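Local coordinates for protein dihydroxyacetone kinase (Citrobacter freundii, PDB 1UN8) that phosphorylates dihydroxyacetone with ATP, passing the substrate through a covalent hemiaminal on an active-site histidine and joining a substrate domain to an ATP-binding helical barrel, at residues A[108-113]-A[134-139]; A[150-155]-A[217-222]; A[86-91]-A[115-120]; A[102-107]-A[130-135]; A[160-165]-A[177-182]. All blocks are in the same frame, centred on the assembly; numbering follows the deposited sequence.

Contact 1 of 5, residues A[108-113]-A[134-139]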
# COMPACT_ATOMS: atom_id res chain seq x y z
N VAL A 108 17.22 -0.48 -18.37
CA VAL A 108 17.89 -0.56 -17.08
C VAL A 108 17.88 0.71 -16.23
O VAL A 108 18.23 1.78 -16.71
CB VAL A 108 19.35 -1.01 -17.26
CG1 VAL A 108 20.05 -1.09 -15.92
CG2 VAL A 108 19.38 -2.35 -17.95
N LYS A 109 17.49 0.57 -14.96
CA LYS A 109 17.47 1.71 -14.03
C LYS A 109 18.94 2.05 -13.74
O LYS A 109 19.78 1.16 -13.67
CB LYS A 109 16.71 1.35 -12.75
CG LYS A 109 15.22 1.09 -12.98
CD LYS A 109 14.42 0.98 -11.67
CE LYS A 109 14.94 -0.12 -10.75
NZ LYS A 109 15.03 -1.45 -11.40
N ASN A 110 19.24 3.33 -13.60
CA ASN A 110 20.62 3.76 -13.38
C ASN A 110 21.28 3.33 -12.07
O ASN A 110 21.23 4.05 -11.08
CB ASN A 110 20.73 5.28 -13.52
CG ASN A 110 22.10 5.72 -14.00
OD1 ASN A 110 23.04 4.93 -14.04
ND2 ASN A 110 22.21 7.00 -14.37
N TYR A 111 21.88 2.15 -12.07
CA TYR A 111 22.60 1.64 -10.90
C TYR A 111 23.73 0.77 -11.44
O TYR A 111 23.51 -0.08 -12.31
CB TYR A 111 21.63 0.94 -9.94
CG TYR A 111 20.50 1.82 -9.46
CD1 TYR A 111 19.23 1.72 -10.02
CD2 TYR A 111 20.69 2.76 -8.46
CE1 TYR A 111 18.19 2.52 -9.59
CE2 TYR A 111 19.66 3.56 -8.02
CZ TYR A 111 18.41 3.44 -8.59
OH TYR A 111 17.38 4.24 -8.15
N THR A 112 24.94 0.98 -10.93
CA THR A 112 26.11 0.23 -11.37
C THR A 112 25.87 -1.27 -11.54
O THR A 112 26.14 -1.83 -12.60
CB THR A 112 27.27 0.42 -10.39
OG1 THR A 112 27.52 1.81 -10.24
CG2 THR A 112 28.53 -0.26 -10.93
N GLY A 113 25.39 -1.91 -10.49
CA GLY A 113 25.15 -3.34 -10.55
C GLY A 113 24.35 -3.77 -11.77
O GLY A 113 24.72 -4.72 -12.45
N MET A 134 20.53 -1.16 -25.22
CA MET A 134 20.30 -0.89 -23.80
C MET A 134 20.01 0.58 -23.53
O MET A 134 20.72 1.46 -24.00
CB MET A 134 21.52 -1.31 -22.99
CG MET A 134 21.33 -1.13 -21.51
SD MET A 134 22.60 -1.98 -20.53
CE MET A 134 23.22 -0.56 -19.66
N LEU A 135 18.95 0.83 -22.77
CA LEU A 135 18.58 2.20 -22.41
C LEU A 135 18.63 2.36 -20.90
O LEU A 135 17.81 1.78 -20.18
CB LEU A 135 17.17 2.54 -22.90
CG LEU A 135 16.65 3.89 -22.39
CD1 LEU A 135 17.54 4.99 -22.94
CD2 LEU A 135 15.20 4.12 -22.81
N ILE A 136 19.61 3.13 -20.42
CA ILE A 136 19.74 3.37 -18.98
C ILE A 136 18.81 4.54 -18.61
O ILE A 136 18.91 5.63 -19.19
CB ILE A 136 21.19 3.77 -18.58
CG1 ILE A 136 22.21 2.72 -19.02
CG2 ILE A 136 21.28 3.91 -17.07
CD1 ILE A 136 22.46 2.72 -20.49
N VAL A 137 17.90 4.30 -17.67
CA VAL A 137 16.97 5.34 -17.24
C VAL A 137 17.40 6.02 -15.93
O VAL A 137 17.62 5.36 -14.92
CB VAL A 137 15.56 4.76 -17.05
CG1 VAL A 137 14.56 5.88 -16.79
CG2 VAL A 137 15.16 3.97 -18.30
N GLY A 138 17.54 7.35 -15.98
CA GLY A 138 17.94 8.10 -14.81
C GLY A 138 17.02 9.30 -14.68
O GLY A 138 17.39 10.42 -14.98
N ASP A 139 15.80 9.04 -14.21
CA ASP A 139 14.80 10.09 -14.08
C ASP A 139 14.80 10.94 -12.80
O ASP A 139 14.15 11.98 -12.76
CB ASP A 139 13.41 9.48 -14.31
CG ASP A 139 13.06 8.40 -13.29
OD1 ASP A 139 13.85 7.45 -13.12
OD2 ASP A 139 11.99 8.50 -12.66
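Val108 is gripped by strand 134-137 through both of its backbone polar atoms. Its N donates to Leu135 O at 3.0 Å, and its O accepts from Val137 N at 2.7 Å. That oxygen also meets Ile136 CA, in a CA-H...O contact of 3.2 Å. The side chain adds one apolar touch: CG1 is anti to the backbone N (chi1 180°), which puts CG2 beside that N, where it crosses Met134 at SD, 4.1 Å away. The pairs Val108-Ile136 and Lys109-Val137 stand in parallel register, as expected of the two strands of a beta-alpha-beta unit in which helix 112-127 makes the crossover. Lys109, a substrate-binding residue, comes at the C-terminal end of its strand, where alpha/beta folds commonly place their sites, and its NZ is hydrogen-bonded to His65 NE2. One residue on, Asn110 N still reaches Val137 O at 2.9 Å, although the chain is already bending away in an inverse gamma turn centred on Asn110. The Asn110 side chain swings back with CG anti to the backbone N (chi1 -151°), which lays its amide against Ile136 CG2, OD1 being 3.6 Å from that methyl. Asn110 OD1 takes its hydrogen bond from Arg115 NH1, while Phe466 of the second subunit packs on Ile136.

Contact 2 of 5, residues A[150-155]-A[217-222]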
# COMPACT_ATOMS: atom_id res chain seq x y z
N ARG A 150 19.71 8.67 -10.48
CA ARG A 150 19.17 7.36 -10.18
C ARG A 150 17.90 7.14 -10.97
O ARG A 150 17.19 8.09 -11.31
CB ARG A 150 18.84 7.26 -8.69
CG ARG A 150 20.03 7.36 -7.78
CD ARG A 150 19.59 7.78 -6.39
NE ARG A 150 20.71 7.85 -5.46
CZ ARG A 150 20.63 8.34 -4.23
NH1 ARG A 150 19.46 8.80 -3.78
NH2 ARG A 150 21.70 8.36 -3.45
N GLY A 151 17.62 5.88 -11.27
CA GLY A 151 16.41 5.53 -11.99
C GLY A 151 15.38 5.06 -10.98
O GLY A 151 15.64 4.13 -10.21
N ILE A 152 14.22 5.71 -10.97
CA ILE A 152 13.15 5.36 -10.05
C ILE A 152 11.80 5.17 -10.76
O ILE A 152 11.75 4.74 -11.90
CB ILE A 152 13.06 6.43 -8.93
CG1 ILE A 152 12.74 7.81 -9.55
CG2 ILE A 152 14.40 6.47 -8.14
CD1 ILE A 152 13.45 8.96 -8.90
N ALA A 153 10.71 5.51 -10.10
CA ALA A 153 9.36 5.32 -10.63
C ALA A 153 9.13 5.59 -12.12
O ALA A 153 8.48 4.79 -12.80
CB ALA A 153 8.36 6.11 -9.81
N GLY A 154 9.64 6.71 -12.62
CA GLY A 154 9.45 7.05 -14.02
C GLY A 154 9.81 5.94 -14.99
O GLY A 154 9.30 5.89 -16.10
N THR A 155 10.71 5.06 -14.57
CA THR A 155 11.14 3.98 -15.43
C THR A 155 9.96 3.26 -16.09
O THR A 155 10.00 2.96 -17.27
CB THR A 155 11.96 2.93 -14.64
OG1 THR A 155 13.14 3.54 -14.09
CG2 THR A 155 12.35 1.77 -15.55
N MET A 217 15.23 10.40 -0.86
CA MET A 217 15.69 9.10 -0.37
C MET A 217 15.54 8.10 -1.53
O MET A 217 14.50 8.05 -2.21
CB MET A 217 14.84 8.64 0.82
CG MET A 217 15.34 7.35 1.44
SD MET A 217 14.36 6.76 2.87
CE MET A 217 14.90 7.96 4.14
N GLY A 218 16.59 7.31 -1.76
CA GLY A 218 16.58 6.34 -2.84
C GLY A 218 15.66 5.15 -2.64
O GLY A 218 15.28 4.85 -1.51
N ILE A 219 15.32 4.47 -3.74
CA ILE A 219 14.44 3.31 -3.67
C ILE A 219 15.12 2.10 -3.05
O ILE A 219 14.51 1.04 -2.92
CB ILE A 219 13.89 2.94 -5.05
CG1 ILE A 219 15.02 2.49 -5.98
CG2 ILE A 219 13.13 4.12 -5.62
CD1 ILE A 219 14.54 1.88 -7.28
N HIS A 220 16.38 2.25 -2.68
CA HIS A 220 17.11 1.18 -2.01
C HIS A 220 17.46 1.72 -0.63
O HIS A 220 18.22 1.12 0.11
CB HIS A 220 18.37 0.79 -2.79
CG HIS A 220 18.09 0.25 -4.16
ND1 HIS A 220 18.32 0.98 -5.31
CD2 HIS A 220 17.53 -0.92 -4.56
CE1 HIS A 220 17.91 0.28 -6.36
NE2 HIS A 220 17.43 -0.87 -5.93
N GLY A 221 16.89 2.87 -0.31
CA GLY A 221 17.15 3.50 0.97
C GLY A 221 18.35 4.42 0.95
O GLY A 221 18.74 4.94 1.99
N GLU A 222 18.93 4.63 -0.22
CA GLU A 222 20.09 5.51 -0.34
C GLU A 222 19.82 6.91 0.22
O GLU A 222 18.70 7.39 0.20
CB GLU A 222 20.52 5.65 -1.81
CG GLU A 222 20.82 4.35 -2.57
CD GLU A 222 19.62 3.81 -3.32
OE1 GLU A 222 19.83 3.15 -4.37
OE2 GLU A 222 18.47 4.03 -2.86
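The carbonyl oxygen of Ile152, a residue whose side chain meets Ile219 across the contact, is held twice by Thr155. Thr155 OG1 donates to Ile152 O at 2.9 Å from within the carbonyl plane, and Thr155 N closes the type I turn on the same atom. Across the contact Ile152 CG2 and Ile219 CG2 meet at 3.7 Å. Both isoleucines put CG1 between backbone N and carbonyl carbon (chi1 61° and 65°), which leaves each CG2 beside its own N and turned to the other. Ile219 CD1 also approaches Gly151 O, at 3.9 Å.

At the other end, Arg150 lays one guanidinium face against the aliphatic part of Glu222, with NH2 3.4 Å from Glu222 CB. The two chains run past each other in opposite directions without a salt bridge, Arg150 NE being 4.9 Å from Glu222 OE1; Arg150 NH1 makes a hydrogen bond to Pro223 O. The Glu222 carboxylate is engaged by His220 on both oxygens. His220 N donates to Glu222 OE2 at 2.8 Å, and His220 ND1 to Glu222 OE1 at 2.8 Å. The second bond lies 8° from the imidazole plane, fixing the rotation of the ring whose other nitrogen, NE2, is the tele nitrogen of the hemiaminal intermediate.

The two loops meet beside the catalytic His220, between elements of both sheets: Ile219 touches Lys109 of strand 104-109, Ile152 packs on Ser188 of strand 186-192, and helix 155-167 starts at Thr155.

Contact 3 of 5, residues A[86-91]-A[115-120]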
# COMPACT_ATOMS: atom_id res chain seq x y z
N PRO A 86 20.55 -8.69 -10.60
CA PRO A 86 20.48 -10.07 -11.08
C PRO A 86 21.87 -10.42 -11.62
O PRO A 86 22.67 -9.53 -11.88
CB PRO A 86 19.46 -9.99 -12.22
CG PRO A 86 18.70 -8.72 -11.96
CD PRO A 86 19.77 -7.79 -11.45
N SER A 87 22.16 -11.71 -11.76
CA SER A 87 23.48 -12.13 -12.27
C SER A 87 23.55 -11.95 -13.79
O SER A 87 22.52 -11.88 -14.46
CB SER A 87 23.73 -13.59 -11.94
OG SER A 87 22.89 -14.42 -12.72
N VAL A 88 24.77 -11.87 -14.33
CA VAL A 88 24.95 -11.73 -15.77
C VAL A 88 24.27 -12.92 -16.47
O VAL A 88 23.55 -12.77 -17.45
CB VAL A 88 26.45 -11.70 -16.13
CG1 VAL A 88 26.62 -11.56 -17.64
CG2 VAL A 88 27.13 -10.56 -15.42
N ASP A 89 24.52 -14.10 -15.91
CA ASP A 89 23.96 -15.34 -16.41
C ASP A 89 22.44 -15.22 -16.55
O ASP A 89 21.85 -15.57 -17.58
CB ASP A 89 24.28 -16.45 -15.42
CG ASP A 89 24.65 -17.75 -16.10
OD1 ASP A 89 23.83 -18.25 -16.92
OD2 ASP A 89 25.76 -18.25 -15.81
N ALA A 90 21.81 -14.72 -15.49
CA ALA A 90 20.38 -14.57 -15.49
C ALA A 90 19.89 -13.69 -16.64
O ALA A 90 18.98 -14.07 -17.37
CB ALA A 90 19.92 -13.99 -14.16
N VAL A 91 20.50 -12.52 -16.80
CA VAL A 91 20.07 -11.60 -17.84
C VAL A 91 20.20 -12.24 -19.21
O VAL A 91 19.30 -12.14 -20.04
CB VAL A 91 20.87 -10.27 -17.80
CG1 VAL A 91 20.39 -9.34 -18.93
CG2 VAL A 91 20.69 -9.59 -16.46
N ARG A 115 23.75 -1.91 -14.58
CA ARG A 115 24.42 -1.47 -15.78
C ARG A 115 25.53 -2.44 -16.16
O ARG A 115 25.65 -2.84 -17.31
CB ARG A 115 25.00 -0.07 -15.58
CG ARG A 115 23.93 1.00 -15.36
CD ARG A 115 24.52 2.37 -15.08
NE ARG A 115 25.57 2.74 -16.02
CZ ARG A 115 25.80 3.99 -16.41
NH1 ARG A 115 25.06 4.99 -15.95
NH2 ARG A 115 26.78 4.25 -17.26
N LEU A 116 26.32 -2.84 -15.18
CA LEU A 116 27.41 -3.76 -15.44
C LEU A 116 26.92 -5.18 -15.77
O LEU A 116 27.46 -5.83 -16.66
CB LEU A 116 28.37 -3.82 -14.25
CG LEU A 116 29.09 -2.51 -13.92
CD1 LEU A 116 30.09 -2.77 -12.81
CD2 LEU A 116 29.79 -1.97 -15.15
N ASN A 117 25.91 -5.66 -15.06
CA ASN A 117 25.44 -7.01 -15.32
C ASN A 117 24.60 -7.17 -16.56
O ASN A 117 24.76 -8.14 -17.29
CB ASN A 117 24.71 -7.57 -14.11
CG ASN A 117 25.67 -8.15 -13.09
OD1 ASN A 117 26.88 -7.93 -13.16
ND2 ASN A 117 25.12 -8.89 -12.13
N PHE A 118 23.70 -6.23 -16.82
CA PHE A 118 22.90 -6.32 -18.03
C PHE A 118 23.86 -6.03 -19.19
O PHE A 118 23.70 -6.58 -20.28
CB PHE A 118 21.77 -5.30 -18.04
CG PHE A 118 20.57 -5.69 -17.23
CD1 PHE A 118 20.59 -5.63 -15.85
CD2 PHE A 118 19.40 -6.11 -17.86
CE1 PHE A 118 19.47 -5.98 -15.10
CE2 PHE A 118 18.28 -6.46 -17.12
CZ PHE A 118 18.31 -6.39 -15.74
N GLY A 119 24.84 -5.18 -18.94
CA GLY A 119 25.81 -4.83 -19.96
C GLY A 119 26.65 -6.00 -20.43
O GLY A 119 26.72 -6.27 -21.63
N LEU A 120 27.31 -6.70 -19.52
CA LEU A 120 28.11 -7.84 -19.93
C LEU A 120 27.18 -8.84 -20.62
O LEU A 120 27.58 -9.53 -21.55
CB LEU A 120 28.79 -8.50 -18.73
CG LEU A 120 29.63 -9.74 -19.06
CD1 LEU A 120 30.50 -9.49 -20.29
CD2 LEU A 120 30.51 -10.09 -17.85
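Asn117 supplies the one hydrogen bond between the two segments, from ND2 to Pro86 O. At 2.5 Å between Asn117 ND2 and Pro86 O the separation is shorter than usual and its exact value is doubtful; the bond is nearly straight as modelled, with 168° at the hydrogen, and lies in both the carbonyl and the amide plane. This in-plane bond would fix the rotation of the amide against the loop leading into helix 88-98. Ser87 is the N-cap of that helix, Ala90 N donating to Ser87 OG at 3.0 Å.

Ring contacts come next. Val91 CG2 sits 3.8 Å from the centroid of the Phe118 ring and only 2° off its normal, a CH-pi contact over the middle of the face. Its sister methyl CG1 lies above the same face, displaced toward CD2, 3.5 Å from that Phe118 atom, while Pro86 CD lies near Phe118 CE1.

The two methyls of Val88 have different partners. With CG1 anti to the backbone N (chi1 180°), that methyl packs on Leu120 CG at 3.8 Å; CG2 makes a van der Waals contact with the Asn117 amide, at 3.5 Å from OD1.

Two helices of an alpha/beta domain are joined at the N-terminal end of one and along the side of the other. The outer flank of helix 112-127 is also an intersubunit surface: Leu116 packs on Ser431, an ATP-binding residue, and Asn117 on Val434, both of the second subunit, so the join lies where substrate and ATP domains of different chains come together.

Contact 4 of 5, residues A[102-107]-A[130-135]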
# COMPACT_ATOMS: atom_id res chain seq x y z
N ALA A 102 14.18 -10.08 -34.40
CA ALA A 102 13.83 -8.67 -34.23
C ALA A 102 14.69 -7.97 -33.18
O ALA A 102 14.81 -6.74 -33.19
CB ALA A 102 12.35 -8.55 -33.85
N GLY A 103 15.30 -8.75 -32.30
CA GLY A 103 16.14 -8.18 -31.25
C GLY A 103 15.38 -7.77 -30.00
O GLY A 103 14.14 -7.87 -29.94
N CYS A 104 16.11 -7.30 -29.00
CA CYS A 104 15.50 -6.87 -27.74
C CYS A 104 16.13 -5.61 -27.18
O CYS A 104 17.32 -5.32 -27.38
CB CYS A 104 15.61 -7.96 -26.68
SG CYS A 104 17.28 -8.16 -26.06
N LEU A 105 15.30 -4.86 -26.46
CA LEU A 105 15.72 -3.63 -25.81
C LEU A 105 15.78 -3.87 -24.30
O LEU A 105 14.77 -4.25 -23.69
CB LEU A 105 14.73 -2.51 -26.11
CG LEU A 105 14.83 -1.31 -25.17
CD1 LEU A 105 16.21 -0.68 -25.34
CD2 LEU A 105 13.73 -0.29 -25.47
N LEU A 106 16.95 -3.69 -23.71
CA LEU A 106 17.09 -3.85 -22.26
C LEU A 106 16.82 -2.46 -21.66
O LEU A 106 17.44 -1.47 -22.07
CB LEU A 106 18.50 -4.31 -21.89
CG LEU A 106 19.02 -5.64 -22.48
CD1 LEU A 106 20.45 -5.88 -21.99
CD2 LEU A 106 18.11 -6.79 -22.09
N ILE A 107 15.87 -2.37 -20.73
CA ILE A 107 15.58 -1.10 -20.07
C ILE A 107 16.17 -1.24 -18.65
O ILE A 107 15.66 -2.02 -17.83
CB ILE A 107 14.08 -0.84 -19.99
CG1 ILE A 107 13.47 -0.86 -21.40
CG2 ILE A 107 13.82 0.51 -19.27
CD1 ILE A 107 12.77 0.41 -21.81
N TYR A 130 22.51 -12.13 -31.37
CA TYR A 130 21.28 -11.41 -31.06
C TYR A 130 21.49 -9.91 -31.26
O TYR A 130 22.60 -9.40 -31.09
CB TYR A 130 20.84 -11.65 -29.62
CG TYR A 130 20.54 -13.08 -29.26
CD1 TYR A 130 21.53 -13.92 -28.77
CD2 TYR A 130 19.24 -13.59 -29.37
CE1 TYR A 130 21.25 -15.24 -28.40
CE2 TYR A 130 18.94 -14.90 -29.00
CZ TYR A 130 19.95 -15.72 -28.52
OH TYR A 130 19.69 -17.02 -28.15
N ASN A 131 20.43 -9.21 -31.63
CA ASN A 131 20.51 -7.76 -31.78
C ASN A 131 20.03 -7.18 -30.46
O ASN A 131 18.88 -7.39 -30.07
CB ASN A 131 19.62 -7.28 -32.92
CG ASN A 131 20.21 -7.57 -34.28
OD1 ASN A 131 19.89 -6.91 -35.25
ND2 ASN A 131 21.08 -8.57 -34.35
N VAL A 132 20.91 -6.45 -29.78
CA VAL A 132 20.57 -5.88 -28.49
C VAL A 132 20.86 -4.40 -28.35
O VAL A 132 21.84 -3.88 -28.89
CB VAL A 132 21.34 -6.61 -27.37
CG1 VAL A 132 20.76 -6.23 -26.02
CG2 VAL A 132 21.30 -8.11 -27.60
N GLU A 133 19.99 -3.72 -27.61
CA GLU A 133 20.15 -2.30 -27.33
C GLU A 133 19.85 -2.11 -25.84
O GLU A 133 19.02 -2.82 -25.26
CB GLU A 133 19.21 -1.46 -28.18
CG GLU A 133 19.58 -1.36 -29.66
CD GLU A 133 21.03 -0.92 -29.90
OE1 GLU A 133 21.56 -0.14 -29.08
OE2 GLU A 133 21.62 -1.35 -30.91
N MET A 134 20.53 -1.16 -25.22
CA MET A 134 20.30 -0.89 -23.80
C MET A 134 20.01 0.58 -23.53
O MET A 134 20.72 1.46 -24.00
CB MET A 134 21.52 -1.31 -22.99
CG MET A 134 21.33 -1.13 -21.51
SD MET A 134 22.60 -1.98 -20.53
CE MET A 134 23.22 -0.56 -19.66
N LEU A 135 18.95 0.83 -22.77
CA LEU A 135 18.58 2.20 -22.41
C LEU A 135 18.63 2.36 -20.90
O LEU A 135 17.81 1.78 -20.18
CB LEU A 135 17.17 2.54 -22.90
CG LEU A 135 16.65 3.89 -22.39
CD1 LEU A 135 17.54 4.99 -22.94
CD2 LEU A 135 15.20 4.12 -22.81
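Leu106 and Cys104 carry the backbone pairing with strand 132-135, each through both its N and its O. Leu106 N donates to Glu133 O at 2.7 Å and Leu106 O accepts from Leu135 N at 2.8 Å. Two residues earlier, Cys104 N reaches Asn131 O at 3.0 Å and Cys104 O takes Glu133 N at 3.1 Å. Between these bonds, CA-H groups fill in: Leu105 CA lies against the Glu133 oxygen that already serves Leu106.

On one face of the sheet Cys104, Leu106, Val132 and Met134 come together. The SG of Cys104 stands between its backbone N and carbonyl carbon (chi1 72°), a position that sets it 4.0 Å from Val132 CG1. The same methyl touches Leu106 CG, also at 4.0 Å, so Val132 CG1 is shared by two residues of the neighbouring strand. These are the parallel strands of a beta-alpha-beta unit, their short axes 4.6 Å apart at closest approach and 23° from parallel, and strand 132-137 is the outermost of its sheet within the chain. On the other face Leu105 bends across, its CD1 passing 3.5 Å from Glu133 O and coming near Leu135 CB.

Beyond this shell, strand 52-59 flanks strand 104-109 on its other side, binding the backbone of Leu105 and Ile107 through Ala52 and Ile54. Leu105 is backed by Val175 of helix 172-184, and Ile107 by Val158 and Ala162 of helix 155-167. Arg126, from the crossover helix, donates through NH2 to Val132 O.

Contact 5 of 5, residues A[160-165]-A[177-182]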
# COMPACT_ATOMS: atom_id res chain seq x y z
N LYS A 160 6.16 1.66 -20.74
CA LYS A 160 4.91 1.91 -21.44
C LYS A 160 5.10 2.33 -22.89
O LYS A 160 4.46 1.80 -23.80
CB LYS A 160 4.12 2.99 -20.70
CG LYS A 160 2.64 3.04 -21.06
CD LYS A 160 1.97 1.69 -20.80
CE LYS A 160 0.48 1.74 -21.09
NZ LYS A 160 0.18 2.02 -22.53
N ILE A 161 5.98 3.31 -23.10
CA ILE A 161 6.25 3.80 -24.44
C ILE A 161 6.98 2.74 -25.28
O ILE A 161 6.61 2.49 -26.43
CB ILE A 161 7.08 5.10 -24.37
CG1 ILE A 161 6.13 6.28 -24.15
CG2 ILE A 161 7.94 5.26 -25.60
CD1 ILE A 161 5.61 6.87 -25.45
N ALA A 162 8.00 2.13 -24.70
CA ALA A 162 8.73 1.10 -25.41
C ALA A 162 7.77 -0.01 -25.83
O ALA A 162 7.81 -0.49 -26.97
CB ALA A 162 9.82 0.54 -24.51
N GLY A 163 6.91 -0.41 -24.90
CA GLY A 163 5.96 -1.48 -25.17
C GLY A 163 5.02 -1.16 -26.31
O GLY A 163 4.71 -2.03 -27.13
N TYR A 164 4.54 0.08 -26.36
CA TYR A 164 3.63 0.50 -27.40
C TYR A 164 4.20 0.17 -28.78
O TYR A 164 3.57 -0.55 -29.56
CB TYR A 164 3.40 2.01 -27.31
CG TYR A 164 2.49 2.54 -28.39
CD1 TYR A 164 1.10 2.48 -28.25
CD2 TYR A 164 3.01 3.07 -29.57
CE1 TYR A 164 0.25 2.93 -29.27
CE2 TYR A 164 2.17 3.52 -30.60
CZ TYR A 164 0.80 3.45 -30.44
OH TYR A 164 -0.04 3.88 -31.45
N PHE A 165 5.38 0.69 -29.06
CA PHE A 165 6.03 0.46 -30.34
C PHE A 165 6.43 -0.99 -30.60
O PHE A 165 6.22 -1.50 -31.69
CB PHE A 165 7.23 1.39 -30.48
CG PHE A 165 6.86 2.85 -30.57
CD1 PHE A 165 6.35 3.37 -31.76
CD2 PHE A 165 6.94 3.68 -29.46
CE1 PHE A 165 5.93 4.71 -31.84
CE2 PHE A 165 6.52 5.02 -29.52
CZ PHE A 165 6.01 5.53 -30.72
N ARG A 177 14.72 4.45 -29.98
CA ARG A 177 14.57 5.88 -30.24
C ARG A 177 13.46 6.48 -29.38
O ARG A 177 13.68 7.43 -28.65
CB ARG A 177 14.24 6.12 -31.72
CG ARG A 177 14.42 7.57 -32.18
CD ARG A 177 13.57 7.92 -33.42
NE ARG A 177 12.25 8.46 -33.08
CZ ARG A 177 12.04 9.58 -32.38
NH1 ARG A 177 13.06 10.31 -31.93
NH2 ARG A 177 10.79 9.99 -32.12
N GLU A 178 12.27 5.90 -29.49
CA GLU A 178 11.11 6.36 -28.76
C GLU A 178 11.27 6.21 -27.25
O GLU A 178 10.89 7.10 -26.48
CB GLU A 178 9.86 5.59 -29.22
CG GLU A 178 9.44 5.85 -30.66
CD GLU A 178 9.04 7.30 -30.90
OE1 GLU A 178 8.50 7.94 -29.97
OE2 GLU A 178 9.25 7.79 -32.03
N ALA A 179 11.83 5.08 -26.84
CA ALA A 179 12.07 4.79 -25.43
C ALA A 179 12.98 5.86 -24.84
O ALA A 179 12.75 6.36 -23.73
CB ALA A 179 12.71 3.43 -25.29
N GLN A 180 14.03 6.20 -25.58
CA GLN A 180 14.96 7.22 -25.12
C GLN A 180 14.24 8.56 -25.07
O GLN A 180 14.43 9.35 -24.14
CB GLN A 180 16.17 7.28 -26.05
CG GLN A 180 17.12 8.46 -25.80
CD GLN A 180 17.83 8.42 -24.44
OE1 GLN A 180 18.74 7.61 -24.22
NE2 GLN A 180 17.41 9.29 -23.53
N TYR A 181 13.40 8.82 -26.06
CA TYR A 181 12.65 10.07 -26.12
C TYR A 181 11.77 10.20 -24.88
O TYR A 181 11.66 11.28 -24.29
CB TYR A 181 11.80 10.12 -27.39
CG TYR A 181 11.11 11.45 -27.62
CD1 TYR A 181 11.85 12.62 -27.79
CD2 TYR A 181 9.72 11.54 -27.67
CE1 TYR A 181 11.22 13.86 -28.00
CE2 TYR A 181 9.08 12.76 -27.88
CZ TYR A 181 9.83 13.92 -28.04
OH TYR A 181 9.19 15.12 -28.27
N ALA A 182 11.13 9.11 -24.48
CA ALA A 182 10.27 9.14 -23.30
C ALA A 182 11.13 9.42 -22.07
O ALA A 182 10.83 10.30 -21.27
CB ALA A 182 9.54 7.81 -23.14
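Phe165 and Glu178 make the tight end of this helix pair. Glu178 CG presses on one face of the ring, 3.4 Å from its centroid and 20° off the normal, in a CH-pi contact. The closest atoms, Phe165 CE2 and Glu178 CG, are 3.2 Å apart. A bend at chi2 (-63°) folds the carboxylate back over the rim, where OE1 comes to 3.5 Å from Phe165 CZ. Tyr164 CD2 lies over the opposite face.

The alanines meet more loosely, Ala162 CB and Ala179 CB being 4.2 Å apart, and their small side chains allow the two CA atoms to approach to 5.0 Å. Ile161 packs beside them, CG2 3.6 Å from Glu178 O and CB 3.9 Å from Ala182 CB. Toward solvent, a salt bridge within one helix takes over: the exposed Arg177 holds Glu178 OE2 through NH2 at 2.7 Å, from above the carboxylate plane, which probably helps to position the acid whose stem covers the ring.

Segments 160-165 and 177-182 run nearly antiparallel, their axes at 158°. Ala162 and Ala179 rest on Leu105 of strand 104-109, Ala179 also on Leu135 of strand 132-137, and Ile314 of helix 314-319 packs on Ile161 and Ala182.

Overall arrangement
Contacts 1 and 4 are successive parts of one strand pair, sharing Met134 and Leu135, with centres about 14 Å apart. Helices pack on both faces: contact 3 on one, where Phe118 meets Val108 and Leu106, and contact 5 on the other, where Ala179 and Ala162 receive Leu105 and Ile107. Contacts 3 and 5 do not touch, their nearest atoms being about 11 Å apart. Contact 2 brings in the catalytic His220 and lies about 11 Å, centre to centre, from contact 1, which supplies the substrate-binding Lys109. Tyr111 OH to Gly151 O (2.7 Å) and Asp139 OD1 to Ile152 N (2.8 Å) tie these two together. Contacts 1, 3 and 4 all meet the second subunit.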